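Local coordinates for protein putative monooxygenase Rv0793 (Mycobacterium tuberculosis, PDB 1Y0H) that is a putative homodimeric monooxygenase that might act in antibiotic biosynthesis or scavenge reactive oxygen species, at residues R60-I63 with A64-E67; A28-T31 with P32-E36; M13-P16 with D17-S20. One frame throughout, in Å; residues are numbered along the deposited sequence. Where two conformers were deposited one is given.

Interaction 1. Residues R60-I63 with A64-E67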
ATOM      1  N   ARG A  60      -7.622  -6.322 -11.356  1.00 11.42           N
ATOM      2  CA  ARG A  60      -8.991  -6.809 -11.331  1.00 12.00           C
ATOM      3  C   ARG A  60      -9.062  -8.289 -10.951  1.00 11.66           C
ATOM      4  O   ARG A  60     -10.107  -8.769 -10.523  1.00 12.52           O
ATOM      5  CB  ARG A  60      -9.673  -6.538 -12.677  1.00 12.81           C
ATOM      6  CG  ARG A  60      -9.598  -5.055 -13.058  1.00 15.55           C
ATOM      7  CD  ARG A  60     -10.667  -4.588 -14.043  1.00 21.64           C
ATOM      8  NE  ARG A  60     -10.967  -3.174 -13.787  1.00 25.98           N
ATOM      9  CZ  ARG A  60     -10.279  -2.143 -14.277  1.00 27.12           C
ATOM     10  NH1 ARG A  60      -9.244  -2.334 -15.085  1.00 27.69           N
ATOM     11  NH2 ARG A  60     -10.637  -0.908 -13.959  1.00 28.18           N
ATOM     12  N   SER A  61      -7.947  -9.001 -11.100  1.00 11.40           N
ATOM     13  CA  SER A  61      -7.881 -10.439 -10.786  1.00 11.38           C
ATOM     14  C   SER A  61      -6.424 -10.832 -10.602  1.00 11.60           C
ATOM     15  O   SER A  61      -5.527 -10.105 -11.027  1.00 11.75           O
ATOM     16  CB  SER A  61      -8.489 -11.270 -11.929  1.00 11.24           C
ATOM     17  OG  SER A  61      -7.671 -11.235 -13.094  1.00 11.59           O
ATOM     18  N   ARG A  62      -6.182 -11.982  -9.971  1.00 12.06           N
ATOM     19  CA  ARG A  62      -4.826 -12.512  -9.904  1.00 12.66           C
ATOM     20  C   ARG A  62      -4.290 -12.826 -11.301  1.00 12.72           C
ATOM     21  O   ARG A  62      -3.090 -12.657 -11.564  1.00 12.52           O
ATOM     22  CB  ARG A  62      -4.753 -13.754  -9.007  1.00 13.25           C
ATOM     23  CG  ARG A  62      -3.405 -14.441  -9.029  1.00 16.16           C
ATOM     24  CD  ARG A  62      -2.279 -13.535  -8.502  1.00 20.32           C
ATOM     25  NE  ARG A  62      -0.969 -14.087  -8.849  1.00 24.54           N
ATOM     26  CZ  ARG A  62      -0.108 -14.590  -7.965  1.00 28.77           C
ATOM     27  NH1 ARG A  62      -0.402 -14.595  -6.666  1.00 30.07           N
ATOM     28  NH2 ARG A  62       1.054 -15.078  -8.380  1.00 28.84           N
ATOM     29  N   ILE A  63      -5.179 -13.286 -12.188  1.00 12.02           N
ATOM     30  CA  ILE A  63      -4.837 -13.547 -13.586  1.00 12.14           C
ATOM     31  C   ILE A  63      -4.249 -12.282 -14.227  1.00 11.54           C
ATOM     32  O   ILE A  63      -3.266 -12.357 -14.941  1.00 12.34           O
ATOM     33  CB  ILE A  63      -6.061 -14.038 -14.378  1.00 11.81           C
ATOM     34  CG1 ILE A  63      -6.455 -15.438 -13.883  1.00 11.45           C
ATOM     35  CG2 ILE A  63      -5.798 -14.063 -15.874  1.00 13.46           C
ATOM     36  CD1 ILE A  63      -7.927 -15.717 -14.016  1.00 13.30           C
ATOM     37  N   ALA A  64      -4.859 -11.135 -13.935  1.00 11.73           N
ATOM     38  CA  ALA A  64      -4.394  -9.846 -14.461  1.00 10.94           C
ATOM     39  C   ALA A  64      -3.000  -9.494 -13.961  1.00 11.57           C
ATOM     40  O   ALA A  64      -2.207  -8.920 -14.705  1.00 11.53           O
ATOM     41  CB  ALA A  64      -5.384  -8.726 -14.114  1.00 11.46           C
ATOM     42  N   LEU A  65      -2.721  -9.823 -12.700  1.00 11.14           N
ATOM     43  CA  LEU A  65      -1.378  -9.625 -12.129  1.00 11.02           C
ATOM     44  C   LEU A  65      -0.379 -10.529 -12.846  1.00 11.76           C
ATOM     45  O   LEU A  65       0.738 -10.126 -13.117  1.00 11.47           O
ATOM     46  CB  LEU A  65      -1.374  -9.901 -10.622  1.00 11.05           C
ATOM     47  CG  LEU A  65      -0.014  -9.869  -9.931  1.00 11.18           C
ATOM     48  CD1 LEU A  65       0.606  -8.495 -10.144  1.00 10.50           C
ATOM     49  CD2 LEU A  65      -0.160 -10.193  -8.449  1.00 11.77           C
ATOM     50  N   ASP A  66      -0.778 -11.763 -13.140  1.00 12.48           N
ATOM     51  CA  ASP A  66       0.096 -12.659 -13.870  1.00 13.41           C
ATOM     52  C   ASP A  66       0.380 -12.114 -15.262  1.00 13.54           C
ATOM     53  O   ASP A  66       1.519 -12.157 -15.724  1.00 14.11           O
ATOM     54  CB  ASP A  66      -0.510 -14.061 -13.917  1.00 14.19           C
ATOM     55  CG  ASP A  66      -0.602 -14.686 -12.536  1.00 16.59           C
ATOM     56  OD1 ASP A  66       0.130 -14.230 -11.631  1.00 21.29           O
ATOM     57  OD2 ASP A  66      -1.408 -15.631 -12.341  1.00 20.68           O
ATOM     58  N   GLU A  67      -0.644 -11.569 -15.913  1.00 13.81           N
ATOM     59  CA  GLU A  67      -0.451 -10.937 -17.233  1.00 14.37           C
ATOM     60  C   GLU A  67       0.537  -9.769 -17.143  1.00 14.17           C
ATOM     61  O   GLU A  67       1.401  -9.602 -18.008  1.00 14.34           O
ATOM     62  CB  GLU A  67      -1.793 -10.482 -17.817  1.00 15.10           C
ATOM     63  CG  GLU A  67      -2.802 -11.596 -18.071  0.65 17.64           C
ATOM     64  CD  GLU A  67      -2.578 -12.355 -19.378  0.65 20.26           C
ATOM     65  OE1 GLU A  67      -3.494 -13.108 -19.775  0.65 23.74           O
ATOM     66  OE2 GLU A  67      -1.509 -12.205 -20.013  0.65 23.34           O
TER

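Interaction 2. Residues A28-T31 with P32-E36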
ATOM      1  N   ALA A  28       8.415   4.888 -16.437  1.00 12.93           N
ATOM      2  CA  ALA A  28       8.166   4.259 -17.733  1.00 13.49           C
ATOM      3  C   ALA A  28       7.162   3.107 -17.652  1.00 13.70           C
ATOM      4  O   ALA A  28       6.631   2.671 -18.668  1.00 14.75           O
ATOM      5  CB  ALA A  28       9.469   3.780 -18.345  1.00 13.93           C
ATOM      6  N   MET A  29       6.919   2.627 -16.439  1.00 13.75           N
ATOM      7  CA  MET A  29       5.971   1.533 -16.206  1.00 13.56           C
ATOM      8  C   MET A  29       4.542   2.038 -16.142  1.00 13.58           C
ATOM      9  O   MET A  29       3.603   1.272 -16.342  1.00 13.00           O
ATOM     10  CB  MET A  29       6.294   0.835 -14.890  1.00 13.57           C
ATOM     11  CG  MET A  29       7.553  -0.041 -14.944  1.00 14.10           C
ATOM     12  SD  MET A  29       7.327  -1.525 -15.949  1.00 10.88           S
ATOM     13  CE  MET A  29       6.239  -2.485 -14.899  1.00 15.45           C
ATOM     14  N   ILE A  30       4.376   3.316 -15.818  1.00 13.93           N
ATOM     15  CA  ILE A  30       3.067   3.839 -15.441  1.00 14.20           C
ATOM     16  C   ILE A  30       2.046   3.820 -16.570  1.00 14.06           C
ATOM     17  O   ILE A  30       0.967   3.256 -16.419  1.00 13.95           O
ATOM     18  CB  ILE A  30       3.162   5.242 -14.774  1.00 13.94           C
ATOM     19  CG1 ILE A  30       3.966   5.122 -13.477  1.00 14.84           C
ATOM     20  CG2 ILE A  30       1.769   5.787 -14.486  1.00 15.82           C
ATOM     21  CD1 ILE A  30       4.179   6.447 -12.752  1.00 14.46           C
ATOM     22  N   THR A  31       2.377   4.431 -17.707  1.00 14.07           N
ATOM     23  CA  THR A  31       1.432   4.436 -18.833  1.00 14.09           C
ATOM     24  C   THR A  31       1.024   3.024 -19.337  1.00 13.59           C
ATOM     25  O   THR A  31      -0.176   2.725 -19.380  1.00 13.84           O
ATOM     26  CB  THR A  31       1.897   5.378 -19.952  1.00 14.47           C
ATOM     27  OG1 THR A  31       1.670   6.719 -19.509  1.00 14.61           O
ATOM     28  CG2 THR A  31       1.109   5.150 -21.230  1.00 14.57           C
ATOM     29  N   PRO A  32       2.007   2.165 -19.698  1.00 13.06           N
ATOM     30  CA  PRO A  32       1.627   0.822 -20.168  1.00 12.85           C
ATOM     31  C   PRO A  32       0.920  -0.023 -19.109  1.00 11.99           C
ATOM     32  O   PRO A  32       0.036  -0.808 -19.465  1.00 12.61           O
ATOM     33  CB  PRO A  32       2.959   0.178 -20.562  1.00 13.16           C
ATOM     34  CG  PRO A  32       4.024   1.000 -19.890  1.00 12.71           C
ATOM     35  CD  PRO A  32       3.465   2.373 -19.733  1.00 13.51           C
ATOM     36  N   THR A  33       1.272   0.137 -17.832  1.00 11.69           N
ATOM     37  CA  THR A  33       0.593  -0.645 -16.798  1.00 11.22           C
ATOM     38  C   THR A  33      -0.832  -0.160 -16.584  1.00 11.21           C
ATOM     39  O   THR A  33      -1.750  -0.968 -16.538  1.00 10.83           O
ATOM     40  CB  THR A  33       1.344  -0.676 -15.462  1.00 11.45           C
ATOM     41  OG1 THR A  33       2.695  -1.121 -15.691  1.00 13.28           O
ATOM     42  CG2 THR A  33       0.628  -1.650 -14.514  1.00 12.23           C
ATOM     43  N   ARG A  34      -1.032   1.151 -16.478  1.00 11.00           N
ATOM     44  CA  ARG A  34      -2.400   1.673 -16.333  1.00 11.52           C
ATOM     45  C   ARG A  34      -3.268   1.300 -17.536  1.00 12.35           C
ATOM     46  O   ARG A  34      -4.480   1.181 -17.396  1.00 12.81           O
ATOM     47  CB  ARG A  34      -2.419   3.191 -16.120  1.00 11.48           C
ATOM     48  CG  ARG A  34      -1.952   3.605 -14.737  1.00 12.64           C
ATOM     49  CD  ARG A  34      -2.010   5.121 -14.584  1.00 12.84           C
ATOM     50  NE  ARG A  34      -1.425   5.540 -13.317  1.00 13.00           N
ATOM     51  CZ  ARG A  34      -1.026   6.775 -13.036  1.00 16.05           C
ATOM     52  NH1 ARG A  34      -1.152   7.754 -13.930  1.00 16.20           N
ATOM     53  NH2 ARG A  34      -0.510   7.031 -11.843  1.00 15.65           N
ATOM     54  N   ALA A  35      -2.634   1.121 -18.699  1.00 12.48           N
ATOM     55  CA  ALA A  35      -3.338   0.768 -19.943  1.00 13.36           C
ATOM     56  C   ALA A  35      -3.780  -0.695 -20.010  1.00 13.77           C
ATOM     57  O   ALA A  35      -4.628  -1.044 -20.839  1.00 14.38           O
ATOM     58  CB  ALA A  35      -2.501   1.128 -21.165  1.00 13.54           C
ATOM     59  N   GLU A  36      -3.200  -1.535 -19.154  1.00 13.77           N
ATOM     60  CA  GLU A  36      -3.617  -2.939 -19.045  1.00 14.22           C
ATOM     61  C   GLU A  36      -5.103  -3.051 -18.707  1.00 13.93           C
ATOM     62  O   GLU A  36      -5.583  -2.421 -17.754  1.00 13.40           O
ATOM     63  CB  GLU A  36      -2.791  -3.675 -17.982  1.00 14.48           C
ATOM     64  CG  GLU A  36      -1.295  -3.824 -18.292  1.00 14.17           C
ATOM     65  CD  GLU A  36      -0.465  -4.320 -17.097  1.00 15.88           C
ATOM     66  OE1 GLU A  36      -1.043  -4.843 -16.114  1.00 16.12           O
ATOM     67  OE2 GLU A  36       0.784  -4.186 -17.129  1.00 15.53           O
TER

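Interaction 3. Residues M13-P16 with D17-S20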
ATOM      1  N   MET A  13      14.308   0.742  -2.446  1.00 11.74           N
ATOM      2  CA  MET A  13      15.250   1.512  -1.652  1.00 12.34           C
ATOM      3  C   MET A  13      16.492   1.812  -2.502  1.00 12.16           C
ATOM      4  O   MET A  13      17.474   1.068  -2.479  1.00 13.01           O
ATOM      5  CB  MET A  13      15.573   0.780  -0.335  1.00 13.84           C
ATOM      6  CG  MET A  13      14.393   0.655   0.633  1.00 14.24           C
ATOM      7  SD  MET A  13      13.160  -0.603   0.135  1.00 16.14           S
ATOM      8  CE  MET A  13      12.237  -0.852   1.661  1.00 18.52           C
ATOM      9  N   PRO A  14      16.442   2.898  -3.295  1.00 11.85           N
ATOM     10  CA  PRO A  14      17.557   3.185  -4.189  1.00 11.61           C
ATOM     11  C   PRO A  14      18.803   3.617  -3.457  1.00 11.50           C
ATOM     12  O   PRO A  14      18.725   4.170  -2.356  1.00 11.47           O
ATOM     13  CB  PRO A  14      17.045   4.355  -5.041  1.00 11.58           C
ATOM     14  CG  PRO A  14      16.031   5.025  -4.198  1.00 11.45           C
ATOM     15  CD  PRO A  14      15.364   3.899  -3.423  1.00 11.61           C
ATOM     16  N   ARG A  15      19.953   3.367  -4.068  1.00 11.52           N
ATOM     17  CA  ARG A  15      21.149   4.072  -3.657  1.00 10.94           C
ATOM     18  C   ARG A  15      20.900   5.547  -3.941  1.00 11.10           C
ATOM     19  O   ARG A  15      20.218   5.877  -4.917  1.00 10.51           O
ATOM     20  CB  ARG A  15      22.365   3.610  -4.449  1.00 11.62           C
ATOM     21  CG  ARG A  15      22.713   2.141  -4.316  1.00 12.38           C
ATOM     22  CD  ARG A  15      24.137   1.911  -4.822  1.00 12.41           C
ATOM     23  NE  ARG A  15      24.367   2.629  -6.078  1.00 12.87           N
ATOM     24  CZ  ARG A  15      24.104   2.127  -7.281  1.00 13.23           C
ATOM     25  NH1 ARG A  15      23.627   0.896  -7.395  1.00 13.84           N
ATOM     26  NH2 ARG A  15      24.312   2.859  -8.367  1.00 13.20           N
ATOM     27  N   PRO A  16      21.454   6.439  -3.096  1.00 11.51           N
ATOM     28  CA  PRO A  16      21.285   7.876  -3.329  1.00 11.84           C
ATOM     29  C   PRO A  16      21.628   8.292  -4.755  1.00 12.15           C
ATOM     30  O   PRO A  16      20.866   9.053  -5.371  1.00 12.52           O
ATOM     31  CB  PRO A  16      22.236   8.514  -2.304  1.00 12.10           C
ATOM     32  CG  PRO A  16      22.251   7.511  -1.165  1.00 12.35           C
ATOM     33  CD  PRO A  16      22.222   6.167  -1.867  1.00 12.04           C
ATOM     34  N   ASP A  17      22.735   7.775  -5.292  1.00 12.02           N
ATOM     35  CA  ASP A  17      23.165   8.161  -6.643  1.00 12.36           C
ATOM     36  C   ASP A  17      22.244   7.619  -7.725  1.00 11.51           C
ATOM     37  O   ASP A  17      22.275   8.093  -8.858  1.00 11.61           O
ATOM     38  CB  ASP A  17      24.605   7.719  -6.924  1.00 12.68           C
ATOM     39  CG  ASP A  17      24.743   6.209  -7.068  1.00 14.80           C
ATOM     40  OD1 ASP A  17      24.775   5.503  -6.036  1.00 16.79           O
ATOM     41  OD2 ASP A  17      24.840   5.728  -8.220  1.00 18.11           O
ATOM     42  N   ALA A  18      21.430   6.629  -7.376  1.00 10.43           N
ATOM     43  CA  ALA A  18      20.577   5.962  -8.356  1.00 10.09           C
ATOM     44  C   ALA A  18      19.126   6.417  -8.290  1.00 10.36           C
ATOM     45  O   ALA A  18      18.299   5.907  -9.032  1.00 10.06           O
ATOM     46  CB  ALA A  18      20.637   4.445  -8.151  1.00  9.70           C
ATOM     47  N   ARG A  19      18.816   7.359  -7.401  1.00 11.41           N
ATOM     48  CA  ARG A  19      17.411   7.704  -7.173  1.00 11.82           C
ATOM     49  C   ARG A  19      16.706   8.234  -8.428  1.00 11.40           C
ATOM     50  O   ARG A  19      15.611   7.770  -8.762  1.00 11.73           O
ATOM     51  CB  ARG A  19      17.276   8.701  -6.031  1.00 12.37           C
ATOM     52  CG  ARG A  19      15.857   8.766  -5.494  1.00 15.45           C
ATOM     53  CD  ARG A  19      15.749   9.969  -4.579  1.00 19.25           C
ATOM     54  NE  ARG A  19      14.380  10.210  -4.135  0.65 21.62           N
ATOM     55  CZ  ARG A  19      13.827   9.606  -3.089  0.65 22.96           C
ATOM     56  NH1 ARG A  19      14.525   8.716  -2.394  0.65 23.83           N
ATOM     57  NH2 ARG A  19      12.577   9.886  -2.739  0.65 24.34           N
ATOM     58  N   SER A  20      17.323   9.194  -9.126  1.00 11.34           N
ATOM     59  CA  SER A  20      16.713   9.711 -10.363  1.00 12.11           C
ATOM     60  C   SER A  20      16.586   8.628 -11.438  1.00 11.26           C
ATOM     61  O   SER A  20      15.597   8.587 -12.159  1.00 11.70           O
ATOM     62  CB  SER A  20      17.458  10.941 -10.900  1.00 12.29           C
ATOM     63  OG  SER A  20      18.780  10.628 -11.261  1.00 15.72           O
TER
HETATM   64  O   HOH W   1      19.769  10.339  -7.935  1.00 16.05           O

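Interaction 1. Residues R60-I63 with A64-E67
The backbone N of Ala64 donates to Ser61 OG over 2.9 Å, and the chain turns from the end of strand 53-59 into helix 62-69. This is an N-cap. Ser61 is the cap residue, and its hydroxyl takes the N-H of Ala64, one of the first-turn N-H groups that lack a helical carbonyl partner. The torsion explains the reach: OG sits between the backbone N and the carbonyl carbon of its own residue (chi1 70°), facing the helix start. The bond is somewhat bent. The same OG lies 3.5 Å from Ala64 CB, so the methyl packs beside the cap. Ser61 O also accepts from Leu65 N, a longer bond. Regular helical bonds follow, from Asp66 N to Arg62 O and from Glu67 N to Ile63 O.

Across the first turn, Arg62 and Asp66 form an i to i+4 salt bridge. Their side chains cross at about a right angle. Arg62 bends at chi2 (62°), which turns its far end toward the carboxylate. NE donates to Asp66 OD1 over 3.0 Å, nearly straight, and OD1 lies in the guanidinium plane. The carboxylate is not coplanar with it: the two planes are 71° apart, and OD1 is met on its syn side. Leu65 CD2 packs against the aliphatic part of Arg62, 4.0 Å from CD, and lies over one face of the guanidinium. Leu65 is buried and also touches Val6 and Val8 of strand 6-12, which ties this surface helix to the ferredoxin-like sheet. Met2 touches Arg62 and Asp66. Arg69 brings a second positive charge near Arg62 NH2, and the carboxylate may offset it. A second, weak bond runs from Arg62 NH2 to the same Asp66 OD1, at 3.5 Å.

Interaction 2. Residues A28-T31 with P32-E36
Thr33 OG1 is anti to its own carbonyl carbon (chi1 -54°), which carries the hydroxyl back to Met29 O one turn earlier. Arg34 CG takes the same setting, and the chain then runs extended to NE, side by side with Ile30. Both pairs are i to i+4 contacts in the last turns of helix 19-35 of the ferredoxin-like fold. Met29 O is gripped twice: Thr33 OG1 donates to it over 2.6 Å and Thr33 N over 3.0 Å. The two donors come from opposite faces of the carbonyl plane. The buried hydroxyl is thus satisfied within the helix.

Pro32 has no N-H, so Ala28 O gets no helical bond from it and the helix kinks here. Pro32 CG instead lies 3.3 Å from Ala28 O. Beyond the kink, Arg34 N donates to Ile30 O almost straight, at 168°.

The polar end of Arg34 is held from outside. Its NE donates to Tyr42 O, and its NH2 forms a salt bridge with Asp98 of the second subunit. This part of the helix therefore meets the dimer interface. Met29 and Thr33 pack on His68 and His73 instead. The Arg34 guanidinium lies flat against Ile30, with the CG2 methyl 3.3 Å above its plane and over its centre.

Interaction 3. Residues M13-P16 with D17-S20
Arg15 and Asp17 meet in a two-pronged salt bridge. The arginine presents its NE side: NE donates to Asp17 OD1 and NH2 to Asp17 OD2, each over 2.9 Å. Each nitrogen takes one oxygen. The two planes are only 27° apart, so the groups are nearly coplanar. NE uses the syn lone pair of OD1, and OD2 is also met on its syn side. Both bonds are fairly straight. Two such bonds side by side should fix the rotation of both groups.

The chain torsions set this up. Arg15 folds at chi3 (-44°), which turns its end back across the turn. Asp17 CG lies between its backbone N and carbonyl carbon (chi1 70°), and this brings the carboxylate round to the arginine. Ala18 CB sits over one face of the Arg15 guanidinium, offset toward its rim and 4.0 Å from NH2.

A tight backbone turn lies under the ion pair. Ala18 N donates to Arg15 O over 2.8 Å, from well above the carbonyl plane. Pro16 O receives a weak bond from Arg19 N. A water bridges the next step, donating to Pro16 O and accepting from Ser20 N. This turn joins strand 6-12 to helix 19-35, the first strand-to-helix connection of the ferredoxin-like fold.

Pro14 packs on the first helical residue, its CG 4.0 Å from Arg19 CG, and the two side chains slant across each other. Farther out, Arg19 NH2 forms a salt bridge with Glu46 of strand 39-47. Arg15 NH1 donates to Glu83 O, giving the guanidinium another hold besides the carboxylate. Ala18 is buried and packs on Leu84, while Arg15 and Leu84 are also joined through their backbones.

How the interactions relate
Interactions 2 and 3 sit near the two ends of helix 19-35, with centres about 22 Å apart. Interaction 1 starts the separate helix 62-69, and its nearest atoms come within about 4 Å of interaction 2. Interactions 1 and 3 are surface contacts on opposite sides of the chain's centre. Both lead into helices and both use an arginine-aspartate pair, but one carboxylate is turned across its arginine and the other lies nearly flat with it. Interaction 2 is partly buried and works differently: a hydroxyl returns to the backbone and a methyl covers a guanidinium. It alone of the three touches the second subunit.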